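Local coordinates for protein bradyzoite pseudokinase 1 (Toxoplasma gondii, PDB 6M7Z) that regulates the membrane ultrastructure of the parasitophorous vacuole and is a divergent kinase that lacks the glycine-rich loop, at residues 27-30 and 31-34; 239-242 and 243-246; 279-282 and 283-286. One frame throughout, in Å; residues are numbered along the deposited sequence.

Contact 1. Residues 27-30 and 31-34; sequences IDES and RNPI
Asp28 and Arg31 are the first and last residues of a type I beta turn, their side chains alongside each other, in the loop between helix 14-23 and helix 33-39 on the outer side of the amino-terminal lobe of the kinase fold. The backbone closure is slack: Arg31 N reaches Asp28 O in a weak hydrogen bond of 3.5 Å. An Asx turn is laid over it, again weakly, since Ser30 N lies 3.4 Å from Asp28 OD1.

The firmer polar link belongs to the side chains. Ser30 OG gives a hydrogen bond to Asp28 OD1 at 2.7 Å, approaching on the syn side but 30° out of the carboxylate plane. A chi1 of 51°, with OG between the serine's own backbone N and carbonyl carbon, brings the hydroxyl to that oxygen; OG also stands over one face of the Arg31 guanidinium, offset toward its rim. One carboxylate oxygen thus receives both the amide and the hydroxyl of the same residue.

Charge plays a lesser part. The planar groups of Asp28 and Arg31 stand almost perpendicular, and Asp28 OD2 stops 4.1 Å from Arg31 NE, beyond a salt bridge; any attraction is probably modest.

Toward strand 121-127, Glu29 OE2 is hydrogen-bonded to Tyr123 OH and OE1 to Ala119 N, while Ile27 and Asn32 touch Tyr123. Asn32 CB also rests 3.4 Å from Asp28 O. The closest side-chain approach between Asp28 and Arg31 is through a methylene, with Arg31 CG 3.2 Å from Asp28 OD2.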
loop_
_atom_site.group_PDB
_atom_site.type_symbol
_atom_site.label_atom_id
_atom_site.label_comp_id
_atom_site.label_asym_id
_atom_site.label_seq_id
_atom_site.Cartn_x
_atom_site.Cartn_y
_atom_site.Cartn_z
ATOM N N ILE A 27 9.905 -8.760 19.809
ATOM C CA ILE A 27 8.721 -8.236 20.417
ATOM C C ILE A 27 8.305 -9.262 21.476
ATOM O O ILE A 27 8.547 -10.472 21.291
ATOM C CB ILE A 27 7.628 -7.996 19.358
ATOM C CG1 ILE A 27 6.359 -7.384 19.955
ATOM C CG2 ILE A 27 7.296 -9.270 18.595
ATOM C CD1 ILE A 27 5.357 -6.937 18.879
ATOM N N ASP A 28 7.708 -8.775 22.569
ATOM C CA ASP A 28 7.273 -9.618 23.677
ATOM C C ASP A 28 5.812 -10.009 23.444
ATOM O O ASP A 28 4.914 -9.152 23.563
ATOM C CB ASP A 28 7.471 -8.920 25.027
ATOM C CG ASP A 28 7.312 -9.821 26.244
ATOM O OD1 ASP A 28 6.898 -11.003 26.077
ATOM O OD2 ASP A 28 7.605 -9.333 27.351
ATOM N N GLU A 29 5.615 -11.299 23.115
ATOM C CA GLU A 29 4.343 -11.842 22.620
ATOM C C GLU A 29 3.394 -12.169 23.781
ATOM O O GLU A 29 2.164 -12.235 23.561
ATOM C CB GLU A 29 4.603 -13.050 21.721
ATOM C CG GLU A 29 5.204 -12.656 20.384
ATOM C CD GLU A 29 5.604 -13.823 19.487
ATOM O OE1 GLU A 29 6.371 -14.708 19.942
ATOM O OE2 GLU A 29 5.153 -13.852 18.336
ATOM N N SER A 30 3.946 -12.354 24.991
ATOM C CA SER A 30 3.129 -12.600 26.208
ATOM C C SER A 30 2.442 -11.313 26.695
ATOM O O SER A 30 1.515 -11.376 27.479
ATOM C CB SER A 30 3.949 -13.222 27.310
ATOM O OG SER A 30 5.130 -12.471 27.536
ATOM N N ARG A 31 2.901 -10.151 26.216
ATOM C CA ARG A 31 2.452 -8.833 26.701
ATOM C C ARG A 31 1.578 -8.154 25.622
ATOM O O ARG A 31 1.585 -6.912 25.410
ATOM C CB ARG A 31 3.671 -7.945 26.991
ATOM C CG ARG A 31 4.593 -8.428 28.100
ATOM C CD ARG A 31 3.979 -8.436 29.495
ATOM N NE ARG A 31 4.790 -9.268 30.375
ATOM C CZ ARG A 31 4.316 -10.143 31.260
ATOM N NH1 ARG A 31 3.027 -10.164 31.559
ATOM N NH2 ARG A 31 5.134 -11.013 31.825
ATOM N N ASN A 32 0.842 -8.940 24.838
ATOM C CA ASN A 32 0.440 -8.571 23.457
ATOM C C ASN A 32 -0.803 -9.391 23.109
ATOM O O ASN A 32 -0.777 -10.629 23.090
ATOM C CB ASN A 32 1.665 -8.797 22.561
ATOM C CG ASN A 32 1.403 -8.773 21.077
ATOM O OD1 ASN A 32 0.904 -7.785 20.555
ATOM N ND2 ASN A 32 1.778 -9.848 20.399
ATOM N N PRO A 33 -1.956 -8.739 22.832
ATOM C CA PRO A 33 -3.178 -9.465 22.480
ATOM C C PRO A 33 -3.264 -10.017 21.047
ATOM O O PRO A 33 -4.216 -10.729 20.765
ATOM C CB PRO A 33 -4.292 -8.426 22.677
ATOM C CG PRO A 33 -3.606 -7.091 22.448
ATOM C CD PRO A 33 -2.168 -7.286 22.898
ATOM N N ILE A 34 -2.236 -9.793 20.210
ATOM C CA ILE A 34 -2.264 -10.248 18.832
ATOM C C ILE A 34 -2.272 -11.789 18.789
ATOM O O ILE A 34 -3.097 -12.361 18.095
ATOM C CB ILE A 34 -1.111 -9.641 18.021
ATOM C CG1 ILE A 34 -1.320 -8.132 17.844
ATOM C CG2 ILE A 34 -0.953 -10.363 16.689
ATOM C CD1 ILE A 34 -0.135 -7.375 17.232
#

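Contact 2. Residues 239-242 and 243-246. With EDO (1,2-ethanediol), chain G.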
loop_
_atom_site.group_PDB
_atom_site.type_symbol
_atom_site.label_atom_id
_atom_site.label_comp_id
_atom_site.label_asym_id
_atom_site.label_seq_id
_atom_site.Cartn_x
_atom_site.Cartn_y
_atom_site.Cartn_z
ATOM N N VAL A 239 -6.525 -1.444 -15.206
ATOM C CA VAL A 239 -7.603 -2.316 -14.760
ATOM C C VAL A 239 -8.235 -1.738 -13.491
ATOM O O VAL A 239 -9.446 -1.798 -13.323
ATOM C CB VAL A 239 -7.115 -3.768 -14.557
ATOM C CG1 VAL A 239 -8.123 -4.617 -13.790
ATOM C CG2 VAL A 239 -6.752 -4.411 -15.874
ATOM N N ALA A 240 -7.414 -1.180 -12.602
ATOM C CA ALA A 240 -7.931 -0.584 -11.374
ATOM C C ALA A 240 -8.798 0.645 -11.694
ATOM O O ALA A 240 -9.809 0.889 -11.035
ATOM C CB ALA A 240 -6.788 -0.259 -10.439
ATOM N N PHE A 241 -8.387 1.424 -12.691
ATOM C CA PHE A 241 -9.143 2.595 -13.116
ATOM C C PHE A 241 -10.481 2.166 -13.718
ATOM O O PHE A 241 -11.520 2.781 -13.442
ATOM C CB PHE A 241 -8.346 3.440 -14.108
ATOM C CG PHE A 241 -7.236 4.265 -13.504
ATOM C CD1 PHE A 241 -7.199 4.563 -12.158
ATOM C CD2 PHE A 241 -6.235 4.782 -14.315
ATOM C CE1 PHE A 241 -6.149 5.280 -11.625
ATOM C CE2 PHE A 241 -5.196 5.527 -13.781
ATOM C CZ PHE A 241 -5.165 5.778 -12.439
ATOM N N ARG A 242 -10.453 1.095 -14.512
ATOM C CA ARG A 242 -11.667 0.542 -15.081
ATOM C C ARG A 242 -12.610 0.123 -13.943
ATOM O O ARG A 242 -13.810 0.393 -14.001
ATOM C CB ARG A 242 -11.331 -0.618 -16.021
ATOM C CG ARG A 242 -12.542 -1.262 -16.670
ATOM C CD ARG A 242 -13.517 -0.316 -17.367
ATOM N NE ARG A 242 -12.903 0.476 -18.428
ATOM C CZ ARG A 242 -12.544 -0.002 -19.626
ATOM N NH1 ARG A 242 -12.725 -1.279 -19.918
ATOM N NH2 ARG A 242 -11.972 0.803 -20.507
ATOM N N ASN A 243 -12.050 -0.523 -12.913
ATOM C CA ASN A 243 -12.779 -0.977 -11.742
ATOM C C ASN A 243 -13.439 0.231 -11.079
ATOM O O ASN A 243 -14.617 0.184 -10.704
ATOM C CB ASN A 243 -11.853 -1.778 -10.822
ATOM C CG ASN A 243 -12.526 -2.503 -9.677
ATOM O OD1 ASN A 243 -13.732 -2.412 -9.478
ATOM N ND2 ASN A 243 -11.732 -3.184 -8.877
ATOM N N LEU A 244 -12.671 1.322 -10.965
ATOM C CA LEU A 244 -13.114 2.557 -10.335
ATOM C C LEU A 244 -14.322 3.136 -11.099
ATOM O O LEU A 244 -15.356 3.466 -10.494
ATOM C CB LEU A 244 -11.908 3.495 -10.321
ATOM C CG LEU A 244 -12.016 4.852 -9.638
ATOM C CD1 LEU A 244 -12.722 4.761 -8.319
ATOM C CD2 LEU A 244 -10.613 5.403 -9.434
ATOM N N VAL A 245 -14.208 3.216 -12.432
ATOM C CA VAL A 245 -15.275 3.732 -13.283
ATOM C C VAL A 245 -16.537 2.852 -13.173
ATOM O O VAL A 245 -17.655 3.367 -13.120
ATOM C CB VAL A 245 -14.807 3.859 -14.749
ATOM C CG1 VAL A 245 -15.971 4.107 -15.691
ATOM C CG2 VAL A 245 -13.785 4.964 -14.914
ATOM N N GLN A 246 -16.381 1.528 -13.160
ATOM C CA GLN A 246 -17.528 0.615 -13.030
ATOM C C GLN A 246 -18.246 0.854 -11.689
ATOM O O GLN A 246 -19.464 0.750 -11.615
ATOM C CB GLN A 246 -17.096 -0.855 -13.140
ATOM C CG GLN A 246 -16.674 -1.285 -14.539
ATOM C CD GLN A 246 -15.878 -2.568 -14.543
ATOM O OE1 GLN A 246 -15.496 -3.077 -13.495
ATOM N NE2 GLN A 246 -15.626 -3.111 -15.723
HETATM C C1 EDO G . -13.364 -3.375 -5.490
HETATM O O1 EDO G . -11.971 -3.670 -5.365
HETATM C C2 EDO G . -13.974 -4.343 -6.489
HETATM O O2 EDO G . -15.117 -3.741 -7.097
#
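A trans first torsion in Arg242 (chi1 -180°), followed by bends at chi2 and chi3, curls its aliphatic part past Gln246, whose CG stands beside its own backbone N (chi1 -71°) and whose chain then runs out extended. The two side chains cross obliquely one helical turn apart. Gln246 NE2 comes to 3.7 Å from Arg242 CG, so the amide nitrogen meets the methylenes of the arginine; the guanidinium is engaged elsewhere, with NE in a salt bridge to Asp270 and NH2 hydrogen-bonded to Gln274 of helix 263-276. In the backbone, Gln246 N donates to Arg242 O at 2.9 Å, and Gln246 CG is 3.4 Å from that oxygen.

Helix 230-248 corresponds to the alpha-F helix of the kinase fold, the central helix of the carboxy-terminal lobe, and its regular i to i+4 ladder continues here through Asn243, Leu244 and Val245 to the carbonyls of Val239, Ala240 and Phe241. On the buried flank, Leu244 CD2 is 4.4 Å from Phe241 CD1, meeting the ring at a slant. Phe241 extends between helices 146-161 and 263-276, touching Met153 on the former and Leu269 on the latter, while Leu244 packs on Leu149.

Asn243, partly exposed and touching Leu172, accepts through OD1 a hydrogen bond of 3.1 Å from O2 of a 1,2-ethanediol molecule, probably taken up from the crystallisation liquor.

Contact 3. Residues 279-282 and 283-286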
loop_
_atom_site.group_PDB
_atom_site.type_symbol
_atom_site.label_atom_id
_atom_site.label_comp_id
_atom_site.label_asym_id
_atom_site.label_seq_id
_atom_site.Cartn_x
_atom_site.Cartn_y
_atom_site.Cartn_z
ATOM N N GLU A 279 -3.729 -4.558 -25.241
ATOM C CA GLU A 279 -3.202 -5.926 -25.195
ATOM C C GLU A 279 -1.675 -5.903 -25.401
ATOM O O GLU A 279 -0.962 -6.647 -24.755
ATOM C CB GLU A 279 -3.917 -6.806 -26.227
ATOM C CG GLU A 279 -3.608 -8.298 -26.110
ATOM C CD GLU A 279 -4.171 -9.215 -27.201
ATOM O OE1 GLU A 279 -3.593 -10.322 -27.412
ATOM O OE2 GLU A 279 -5.199 -8.850 -27.835
ATOM N N GLU A 280 -1.187 -5.048 -26.305
ATOM C CA GLU A 280 0.239 -4.954 -26.619
ATOM C C GLU A 280 0.911 -3.969 -25.660
ATOM O O GLU A 280 0.517 -2.802 -25.611
ATOM C CB GLU A 280 0.434 -4.483 -28.064
ATOM C CG GLU A 280 -0.040 -5.478 -29.112
ATOM C CD GLU A 280 0.689 -6.810 -29.111
ATOM O OE1 GLU A 280 1.926 -6.809 -28.948
ATOM O OE2 GLU A 280 0.018 -7.845 -29.266
ATOM N N PRO A 281 1.934 -4.393 -24.876
ATOM C CA PRO A 281 2.668 -3.493 -23.982
ATOM C C PRO A 281 3.177 -2.209 -24.653
ATOM O O PRO A 281 3.117 -1.142 -24.040
ATOM C CB PRO A 281 3.869 -4.333 -23.493
ATOM C CG PRO A 281 3.375 -5.758 -23.581
ATOM C CD PRO A 281 2.410 -5.781 -24.758
ATOM N N GLY A 282 3.674 -2.337 -25.890
ATOM C CA GLY A 282 4.222 -1.225 -26.658
ATOM C C GLY A 282 3.196 -0.132 -26.945
ATOM O O GLY A 282 3.579 1.027 -27.149
ATOM N N ASN A 283 1.902 -0.490 -26.959
ATOM C CA ASN A 283 0.807 0.457 -27.240
ATOM C C ASN A 283 0.309 1.149 -25.960
ATOM O O ASN A 283 -0.550 2.033 -26.039
ATOM C CB ASN A 283 -0.365 -0.233 -27.943
ATOM C CG ASN A 283 -0.054 -0.609 -29.375
ATOM O OD1 ASN A 283 -0.594 -1.584 -29.884
ATOM N ND2 ASN A 283 0.795 0.159 -30.039
ATOM N N ARG A 284 0.832 0.760 -24.793
ATOM C CA ARG A 284 0.427 1.381 -23.546
ATOM C C ARG A 284 1.288 2.610 -23.293
ATOM O O ARG A 284 2.506 2.542 -23.425
ATOM C CB ARG A 284 0.590 0.431 -22.355
ATOM C CG ARG A 284 -0.284 -0.807 -22.408
ATOM C CD ARG A 284 0.150 -1.825 -21.362
ATOM N NE ARG A 284 -0.269 -3.166 -21.740
ATOM C CZ ARG A 284 0.270 -4.282 -21.274
ATOM N NH1 ARG A 284 1.201 -4.234 -20.338
ATOM N NH2 ARG A 284 -0.120 -5.444 -21.767
ATOM N N PRO A 285 0.700 3.724 -22.816
ATOM C CA PRO A 285 1.480 4.905 -22.456
ATOM C C PRO A 285 2.427 4.660 -21.273
ATOM O O PRO A 285 2.166 3.804 -20.432
ATOM C CB PRO A 285 0.406 5.927 -22.055
ATOM C CG PRO A 285 -0.751 5.077 -21.596
ATOM C CD PRO A 285 -0.735 3.886 -22.528
ATOM N N THR A 286 3.509 5.439 -21.224
ATOM C CA THR A 286 4.390 5.508 -20.056
ATOM C C THR A 286 3.703 6.334 -18.963
ATOM O O THR A 286 2.710 7.032 -19.223
ATOM C CB THR A 286 5.735 6.161 -20.402
ATOM O OG1 THR A 286 5.461 7.538 -20.666
ATOM C CG2 THR A 286 6.426 5.530 -21.592
#
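With CG beside its backbone N (chi1 -64°) and the chain extended from CG to NE, Arg284 reaches alongside Pro281 and lays its guanidinium over the backbone at the head of a short 3-10 turn. Pro281 CA lies 3.6 Å above the centre of the guanidinium plane, and the proline ring runs alongside, its CD 3.9 Å from Arg284 NH2.

Two consecutive i+3 to i backbone bonds form the 3-10 turn itself. Asn283 N donates to Glu280 O at 3.0 Å, and Arg284 N donates to Pro281 O at 3.1 Å. Pro281 O has a second donor in Lys231 NZ of helix 230-248, and the same ammonium group also bonds to Arg284 O, so one lysine grips the turn at two carbonyls.

Two of the guanidinium nitrogens likewise turn to main-chain oxygens. Arg284 NE donates to Glu278 O; NH2 adds a weak bond to Glu279 O, 3.3 Å long and bent to 133° at the hydrogen. Arg284 NH1 is hydrogen-bonded elsewhere in the structure. The side chain also touches Val234 and Tyr235 of helix 230-248. Asn283 makes a lighter contact, its OD1 resting 3.6 Å from Glu280 CB. Thr286 then N-caps helix 287-291, with OG1 accepting from Glu289 N.

By sequence, Arg-Pro-Thr here matches the subdomain XI motif of protein kinases, whose arginine typically pairs with the glutamate of the Ala-Pro-Glu motif; in this chain the stretch holding that motif is not modelled. The acceptors of NE and NH2 described here are both carbonyl oxygens, and such neutral partners can fix the rotation of the guanidinium but probably do not neutralise its charge.

In the fold
The three contacts follow one another along the chain, each complete before the next begins. Contact 1 belongs to the amino-terminal lobe, and its centre is 40 Å from that of contact 2 and 48 Å from that of contact 3, on the opposite side of the chain's centre. Contacts 2 and 3 share the helical carboxy-terminal lobe: their centres are 18 Å apart, with nearest atoms about 9 Å apart. Helix 263-276 packs on contact 2 and leads into contact 3. Contact 1 thus joins the loop before helix 33-39 to the four-stranded amino-terminal sheet, whereas the other two both involve helix 230-248, which carries contact 2 and meets contact 3 through its earlier residues.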